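Local coordinates for protein histidinol dehydrogenase (Elizabethkingia anophelis NUHP1, PDB 6AN0) that probably catalyses the two successive NAD-dependent, zinc-requiring oxidations that turn L-histidinol into L-histidine, the last step of histidine biosynthesis, at residues A[159-171]-A[184-196]. Residues are numbered along the deposited sequence; the frame is centred on the assembly and turned at random.
Sequences ITLCTPPDESGNI and IKNIYKAGGIQAI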
ATOM      1  N   ILE A 159       9.929  16.289  -5.386  1.00 21.69           N
ATOM      2  CA  ILE A 159       9.058  16.377  -4.213  1.00 18.95           C
ATOM      3  C   ILE A 159       8.317  17.706  -4.263  1.00 23.51           C
ATOM      4  O   ILE A 159       8.942  18.771  -4.300  1.00 23.35           O
ATOM      5  CB  ILE A 159       9.846  16.255  -2.902  1.00 20.02           C
ATOM      6  CG1 ILE A 159      10.574  14.903  -2.853  1.00 24.83           C
ATOM      7  CG2 ILE A 159       8.880  16.466  -1.720  1.00 21.13           C
ATOM      8  CD1 ILE A 159      11.614  14.772  -1.751  1.00 25.29           C
ATOM      9  N   THR A 160       6.990  17.642  -4.250  1.00 18.47           N
ATOM     10  CA  THR A 160       6.136  18.818  -4.264  1.00 22.82           C
ATOM     11  C   THR A 160       5.470  18.948  -2.905  1.00 22.09           C
ATOM     12  O   THR A 160       5.066  17.943  -2.314  1.00 22.89           O
ATOM     13  CB  THR A 160       5.072  18.693  -5.363  1.00 26.59           C
ATOM     14  OG1 THR A 160       5.680  18.968  -6.629  1.00 30.90           O
ATOM     15  CG2 THR A 160       3.913  19.660  -5.132  1.00 38.79           C
ATOM     16  N   LEU A 161       5.365  20.180  -2.397  1.00 20.27           N
ATOM     17  CA  LEU A 161       4.617  20.435  -1.167  1.00 20.92           C
ATOM     18  C   LEU A 161       3.584  21.522  -1.437  1.00 19.96           C
ATOM     19  O   LEU A 161       3.946  22.616  -1.881  1.00 19.82           O
ATOM     20  CB  LEU A 161       5.564  20.851  -0.037  1.00 19.27           C
ATOM     21  CG  LEU A 161       4.945  20.828   1.364  1.00 26.74           C
ATOM     22  CD1 LEU A 161       6.045  20.537   2.381  1.00 37.15           C
ATOM     23  CD2 LEU A 161       4.249  22.130   1.706  1.00 27.13           C
ATOM     24  N   CYS A 162       2.308  21.220  -1.179  1.00 18.24           N
ATOM     25  CA  CYS A 162       1.203  22.174  -1.279  1.00 25.05           C
ATOM     26  C   CYS A 162       0.688  22.514   0.113  1.00 22.30           C
ATOM     27  O   CYS A 162       0.430  21.615   0.919  1.00 20.17           O
ATOM     28  CB  CYS A 162       0.039  21.606  -2.095  1.00 23.43           C
ATOM     29  SG  CYS A 162       0.368  21.452  -3.861  1.00 24.11           S
ATOM     30  N   THR A 163       0.484  23.807   0.372  1.00 20.75           N
ATOM     31  CA  THR A 163      -0.051  24.249   1.657  1.00 20.99           C
ATOM     32  C   THR A 163      -0.724  25.592   1.428  1.00 20.73           C
ATOM     33  O   THR A 163      -0.183  26.414   0.674  1.00 23.42           O
ATOM     34  CB  THR A 163       1.071  24.333   2.717  1.00 23.33           C
ATOM     35  OG1 THR A 163       0.521  24.591   4.020  1.00 23.45           O
ATOM     36  CG2 THR A 163       2.088  25.405   2.378  1.00 24.80           C
ATOM     37  N   PRO A 164      -1.908  25.830   1.989  1.00 25.42           N
ATOM     38  CA  PRO A 164      -2.711  26.997   1.572  1.00 21.30           C
ATOM     39  C   PRO A 164      -2.223  28.285   2.211  1.00 28.99           C
ATOM     40  O   PRO A 164      -1.754  28.291   3.358  1.00 27.80           O
ATOM     41  CB  PRO A 164      -4.125  26.643   2.046  1.00 24.71           C
ATOM     42  CG  PRO A 164      -3.927  25.641   3.137  1.00 23.65           C
ATOM     43  CD  PRO A 164      -2.700  24.857   2.768  1.00 22.14           C
ATOM     44  N   PRO A 165      -2.325  29.402   1.494  1.00 23.79           N
ATOM     45  CA  PRO A 165      -1.945  30.699   2.062  1.00 28.44           C
ATOM     46  C   PRO A 165      -2.991  31.229   3.030  1.00 31.48           C
ATOM     47  O   PRO A 165      -4.163  30.846   3.005  1.00 29.42           O
ATOM     48  CB  PRO A 165      -1.858  31.606   0.829  1.00 28.46           C
ATOM     49  CG  PRO A 165      -2.900  31.023  -0.101  1.00 25.73           C
ATOM     50  CD  PRO A 165      -2.781  29.521   0.098  1.00 24.92           C
ATOM     51  N   ASP A 166      -2.551  32.153   3.879  1.00 28.59           N
ATOM     52  CA  ASP A 166      -3.514  32.925   4.642  1.00 30.88           C
ATOM     53  C   ASP A 166      -4.076  34.038   3.749  1.00 31.18           C
ATOM     54  O   ASP A 166      -3.755  34.130   2.560  1.00 29.75           O
ATOM     55  CB  ASP A 166      -2.887  33.431   5.943  1.00 34.49           C
ATOM     56  CG  ASP A 166      -1.790  34.475   5.736  1.00 43.94           C
ATOM     57  OD1 ASP A 166      -1.635  35.044   4.635  1.00 36.29           O
ATOM     58  OD2 ASP A 166      -1.071  34.740   6.722  1.00 39.83           O
ATOM     59  N   GLU A 167      -4.932  34.891   4.310  1.00 33.13           N
ATOM     60  CA  GLU A 167      -5.608  35.887   3.484  1.00 41.44           C
ATOM     61  C   GLU A 167      -4.648  36.922   2.913  1.00 45.56           C
ATOM     62  O   GLU A 167      -5.009  37.629   1.967  1.00 38.86           O
ATOM     63  CB  GLU A 167      -6.720  36.576   4.280  1.00 38.53           C
ATOM     64  CG  GLU A 167      -7.747  35.588   4.823  1.00 48.04           C
ATOM     65  CD  GLU A 167      -9.109  36.208   5.086  1.00 58.76           C
ATOM     66  OE1 GLU A 167      -9.299  37.400   4.774  1.00 61.71           O
ATOM     67  OE2 GLU A 167      -9.996  35.487   5.593  1.00 64.09           O
ATOM     68  N   SER A 168      -3.437  37.020   3.448  1.00 39.54           N
ATOM     69  CA  SER A 168      -2.441  37.934   2.913  1.00 41.05           C
ATOM     70  C   SER A 168      -1.510  37.264   1.914  1.00 39.57           C
ATOM     71  O   SER A 168      -0.565  37.907   1.439  1.00 38.77           O
ATOM     72  CB  SER A 168      -1.629  38.544   4.056  1.00 44.61           C
ATOM     73  OG  SER A 168      -2.487  39.173   4.990  1.00 55.40           O
ATOM     74  N   GLY A 169      -1.756  35.997   1.585  1.00 29.49           N
ATOM     75  CA  GLY A 169      -0.920  35.254   0.666  1.00 30.66           C
ATOM     76  C   GLY A 169       0.300  34.585   1.269  1.00 35.29           C
ATOM     77  O   GLY A 169       1.123  34.048   0.517  1.00 36.13           O
ATOM     78  N   ASN A 170       0.429  34.557   2.591  1.00 32.89           N
ATOM     79  CA  ASN A 170       1.647  34.072   3.227  1.00 28.99           C
ATOM     80  C   ASN A 170       1.494  32.657   3.778  1.00 27.40           C
ATOM     81  O   ASN A 170       0.393  32.202   4.098  1.00 33.14           O
ATOM     82  CB  ASN A 170       2.072  35.026   4.346  1.00 32.24           C
ATOM     83  CG  ASN A 170       2.398  36.403   3.829  1.00 39.40           C
ATOM     84  OD1 ASN A 170       2.002  37.411   4.412  1.00 45.64           O
ATOM     85  ND2 ASN A 170       3.104  36.457   2.707  1.00 43.31           N
ATOM     86  N   ILE A 171       2.631  31.959   3.864  1.00 28.36           N
ATOM     87  CA  ILE A 171       2.744  30.637   4.468  1.00 23.88           C
ATOM     88  C   ILE A 171       3.510  30.788   5.775  1.00 34.33           C
ATOM     89  O   ILE A 171       4.464  31.574   5.847  1.00 31.54           O
ATOM     90  CB  ILE A 171       3.470  29.658   3.523  1.00 27.26           C
ATOM     91  CG1 ILE A 171       2.755  29.569   2.171  1.00 30.53           C
ATOM     92  CG2 ILE A 171       3.627  28.276   4.155  1.00 26.36           C
ATOM     93  CD1 ILE A 171       1.362  29.045   2.266  1.00 34.47           C
ATOM     94  N   ILE A 184      13.296  20.454   0.130  1.00 25.33           N
ATOM     95  CA  ILE A 184      12.123  20.594  -0.724  1.00 21.37           C
ATOM     96  C   ILE A 184      12.154  21.993  -1.331  1.00 28.95           C
ATOM     97  O   ILE A 184      12.151  22.994  -0.606  1.00 30.41           O
ATOM     98  CB  ILE A 184      10.830  20.351   0.070  1.00 20.39           C
ATOM     99  CG1 ILE A 184      10.791  18.911   0.604  1.00 22.75           C
ATOM    100  CG2 ILE A 184       9.611  20.645  -0.795  1.00 23.96           C
ATOM    101  CD1 ILE A 184       9.663  18.662   1.560  1.00 24.28           C
ATOM    102  N   LYS A 185      12.209  22.069  -2.669  1.00 23.05           N
ATOM    103  CA  LYS A 185      12.285  23.349  -3.357  1.00 30.04           C
ATOM    104  C   LYS A 185      11.013  23.734  -4.097  1.00 30.86           C
ATOM    105  O   LYS A 185      10.866  24.902  -4.463  1.00 32.48           O
ATOM    106  CB  LYS A 185      13.452  23.352  -4.358  1.00 33.99           C
ATOM    107  CG  LYS A 185      14.813  23.163  -3.709  1.00 36.23           C
ATOM    108  CD  LYS A 185      15.133  24.332  -2.789  1.00 52.12           C
ATOM    109  CE  LYS A 185      16.247  23.988  -1.813  1.00 66.98           C
ATOM    110  NZ  LYS A 185      17.486  23.571  -2.515  1.00 64.49           N
ATOM    111  N   ASN A 186      10.103  22.794  -4.330  1.00 24.84           N
ATOM    112  CA  ASN A 186       8.883  23.036  -5.102  1.00 27.50           C
ATOM    113  C   ASN A 186       7.737  23.169  -4.106  1.00 21.05           C
ATOM    114  O   ASN A 186       7.110  22.182  -3.729  1.00 25.14           O
ATOM    115  CB  ASN A 186       8.622  21.900  -6.090  1.00 29.65           C
ATOM    116  CG  ASN A 186       9.719  21.758  -7.150  1.00 37.26           C
ATOM    117  OD1 ASN A 186      10.491  22.683  -7.397  1.00 44.53           O
ATOM    118  ND2 ASN A 186       9.774  20.593  -7.787  1.00 44.33           N
ATOM    119  N   ILE A 187       7.454  24.405  -3.691  1.00 24.28           N
ATOM    120  CA  ILE A 187       6.459  24.692  -2.663  1.00 22.35           C
ATOM    121  C   ILE A 187       5.401  25.598  -3.271  1.00 23.05           C
ATOM    122  O   ILE A 187       5.733  26.644  -3.844  1.00 24.54           O
ATOM    123  CB  ILE A 187       7.105  25.352  -1.429  1.00 22.71           C
ATOM    124  CG1 ILE A 187       8.263  24.489  -0.905  1.00 22.95           C
ATOM    125  CG2 ILE A 187       6.070  25.619  -0.343  1.00 25.73           C
ATOM    126  CD1 ILE A 187       9.027  25.147   0.232  1.00 27.45           C
ATOM    127  N   TYR A 188       4.136  25.204  -3.133  1.00 23.80           N
ATOM    128  CA  TYR A 188       3.034  25.858  -3.816  1.00 25.11           C
ATOM    129  C   TYR A 188       1.973  26.307  -2.822  1.00 27.54           C
ATOM    130  O   TYR A 188       1.590  25.556  -1.915  1.00 25.14           O
ATOM    131  CB  TYR A 188       2.421  24.922  -4.866  1.00 20.94           C
ATOM    132  CG  TYR A 188       3.461  24.428  -5.834  1.00 23.93           C
ATOM    133  CD1 TYR A 188       3.972  23.137  -5.737  1.00 26.37           C
ATOM    134  CD2 TYR A 188       3.981  25.272  -6.803  1.00 24.23           C
ATOM    135  CE1 TYR A 188       4.941  22.691  -6.623  1.00 29.34           C
ATOM    136  CE2 TYR A 188       4.943  24.835  -7.688  1.00 25.83           C
ATOM    137  CZ  TYR A 188       5.425  23.548  -7.590  1.00 28.63           C
ATOM    138  OH  TYR A 188       6.388  23.118  -8.476  1.00 29.27           O
ATOM    139  N   LYS A 189       1.487  27.527  -3.026  1.00 25.40           N
ATOM    140  CA  LYS A 189       0.417  28.111  -2.217  1.00 20.99           C
ATOM    141  C   LYS A 189      -0.912  27.564  -2.729  1.00 28.42           C
ATOM    142  O   LYS A 189      -1.526  28.126  -3.635  1.00 31.35           O
ATOM    143  CB  LYS A 189       0.452  29.627  -2.305  1.00 20.87           C
ATOM    144  CG  LYS A 189       1.745  30.267  -1.826  1.00 24.29           C
ATOM    145  CD  LYS A 189       1.692  31.778  -2.064  1.00 24.64           C
ATOM    146  CE  LYS A 189       2.976  32.454  -1.624  1.00 29.81           C
ATOM    147  NZ  LYS A 189       2.890  33.943  -1.720  1.00 32.85           N
ATOM    148  N   ALA A 190      -1.363  26.459  -2.140  1.00 24.27           N
ATOM    149  CA  ALA A 190      -2.595  25.810  -2.580  1.00 26.42           C
ATOM    150  C   ALA A 190      -3.091  24.883  -1.486  1.00 21.98           C
ATOM    151  O   ALA A 190      -2.294  24.195  -0.840  1.00 23.61           O
ATOM    152  CB  ALA A 190      -2.384  24.999  -3.867  1.00 23.34           C
ATOM    153  N   GLY A 191      -4.412  24.838  -1.302  1.00 25.55           N
ATOM    154  CA  GLY A 191      -5.006  23.963  -0.314  1.00 24.52           C
ATOM    155  C   GLY A 191      -6.201  23.212  -0.872  1.00 22.90           C
ATOM    156  O   GLY A 191      -6.605  23.404  -2.021  1.00 23.72           O
ATOM    157  N   GLY A 192      -6.756  22.351  -0.020  1.00 22.12           N
ATOM    158  CA  GLY A 192      -8.075  21.776  -0.252  1.00 27.56           C
ATOM    159  C   GLY A 192      -8.142  20.836  -1.448  1.00 21.66           C
ATOM    160  O   GLY A 192      -7.151  20.240  -1.871  1.00 18.83           O
ATOM    161  N   ILE A 193      -9.365  20.696  -1.982  1.00 22.90           N
ATOM    162  CA  ILE A 193      -9.578  19.801  -3.119  1.00 23.11           C
ATOM    163  C   ILE A 193      -8.724  20.235  -4.305  1.00 21.49           C
ATOM    164  O   ILE A 193      -8.151  19.397  -5.016  1.00 22.27           O
ATOM    165  CB  ILE A 193     -11.071  19.741  -3.499  1.00 25.93           C
ATOM    166  CG1 ILE A 193     -11.934  19.250  -2.332  1.00 21.74           C
ATOM    167  CG2 ILE A 193     -11.275  18.800  -4.695  1.00 21.95           C
ATOM    168  CD1 ILE A 193     -13.465  19.458  -2.598  1.00 22.45           C
ATOM    169  N   GLN A 194      -8.627  21.551  -4.540  1.00 23.84           N
ATOM    170  CA  GLN A 194      -7.906  22.032  -5.714  1.00 21.29           C
ATOM    171  C   GLN A 194      -6.417  21.704  -5.647  1.00 25.64           C
ATOM    172  O   GLN A 194      -5.811  21.406  -6.683  1.00 21.97           O
ATOM    173  CB  GLN A 194      -8.141  23.543  -5.917  1.00 21.59           C
ATOM    174  CG  GLN A 194      -7.728  24.480  -4.738  1.00 22.95           C
ATOM    175  CD  GLN A 194      -8.817  24.646  -3.670  1.00 25.93           C
ATOM    176  OE1 GLN A 194      -9.783  23.884  -3.622  1.00 25.33           O
ATOM    177  NE2 GLN A 194      -8.654  25.649  -2.805  1.00 26.75           N
ATOM    178  N   ALA A 195      -5.815  21.711  -4.451  1.00 18.98           N
ATOM    179  CA  ALA A 195      -4.423  21.285  -4.334  1.00 21.65           C
ATOM    180  C   ALA A 195      -4.266  19.809  -4.677  1.00 23.29           C
ATOM    181  O   ALA A 195      -3.338  19.428  -5.403  1.00 20.07           O
ATOM    182  CB  ALA A 195      -3.885  21.559  -2.925  1.00 21.40           C
ATOM    183  N   ILE A 196      -5.154  18.959  -4.149  1.00 20.56           N
ATOM    184  CA  ILE A 196      -5.092  17.531  -4.472  1.00 18.68           C
ATOM    185  C   ILE A 196      -5.271  17.324  -5.972  1.00 23.27           C
ATOM    186  O   ILE A 196      -4.591  16.490  -6.588  1.00 21.83           O
ATOM    187  CB  ILE A 196      -6.152  16.751  -3.661  1.00 23.99           C
ATOM    188  CG1 ILE A 196      -5.907  16.889  -2.153  1.00 21.23           C
ATOM    189  CG2 ILE A 196      -6.192  15.280  -4.081  1.00 23.25           C
ATOM    190  CD1 ILE A 196      -4.467  16.542  -1.732  1.00 21.08           C
TER
HETATM  191  O   HOH W   1      11.262  19.986  -4.248  1.00 27.87           O
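Leu161 and Tyr188 anchor a parallel strand pair, 159-163 beside 186-189, whose short axes cross at -21°. Leu161 N donates to Asn186 O, Tyr188 N to Leu161 O and Thr163 N to Tyr188 O, all three nearly straight at 2.9 to 3.1 Å. Past the strand end, Ala190 N still binds Thr163 O but comes from above the carbonyl plane, as the chain turns toward helix 192-201. At the other end a water bridges Ile159 O and Lys185 N.

On the face of Thr160, Cys162 and Tyr188, the Thr160 methyl, anti to the backbone N because OG1 sits beside that N (chi1 -77°), meets the edge of the Tyr188 ring (CG2 to CD1 3.5 Å). Cys162 CB lies 4.0 Å from Ala195 CB, where the helix packs over this face. At the start of the pair an aliphatic cluster forms: Ile184, in the loop before strand 186-189, crosses Ile159 at about a right angle (CG1 to Ile159 CG2 3.9 Å) and sets its CG2 against Leu161 CB.

Lys189, extended beyond CG, runs past Pro165 CD and Ile171 CG1 to bind Gly169 O through NZ (2.9 Å). The same ammonium forms a salt bridge with Glu74 of helix 72-79, linking that helix to the 166-169 turn. Asp166 OD1 braces that type I turn by accepting Ser168 N and Asn170 N from opposite faces of its carboxylate, the former closing an Asx turn.

Helix 173-181 completes a beta-alpha-beta crossover. Its second strand leads through Gly191, packed on Pro164, to Gln194, a predicted NAD(+)-binding residue.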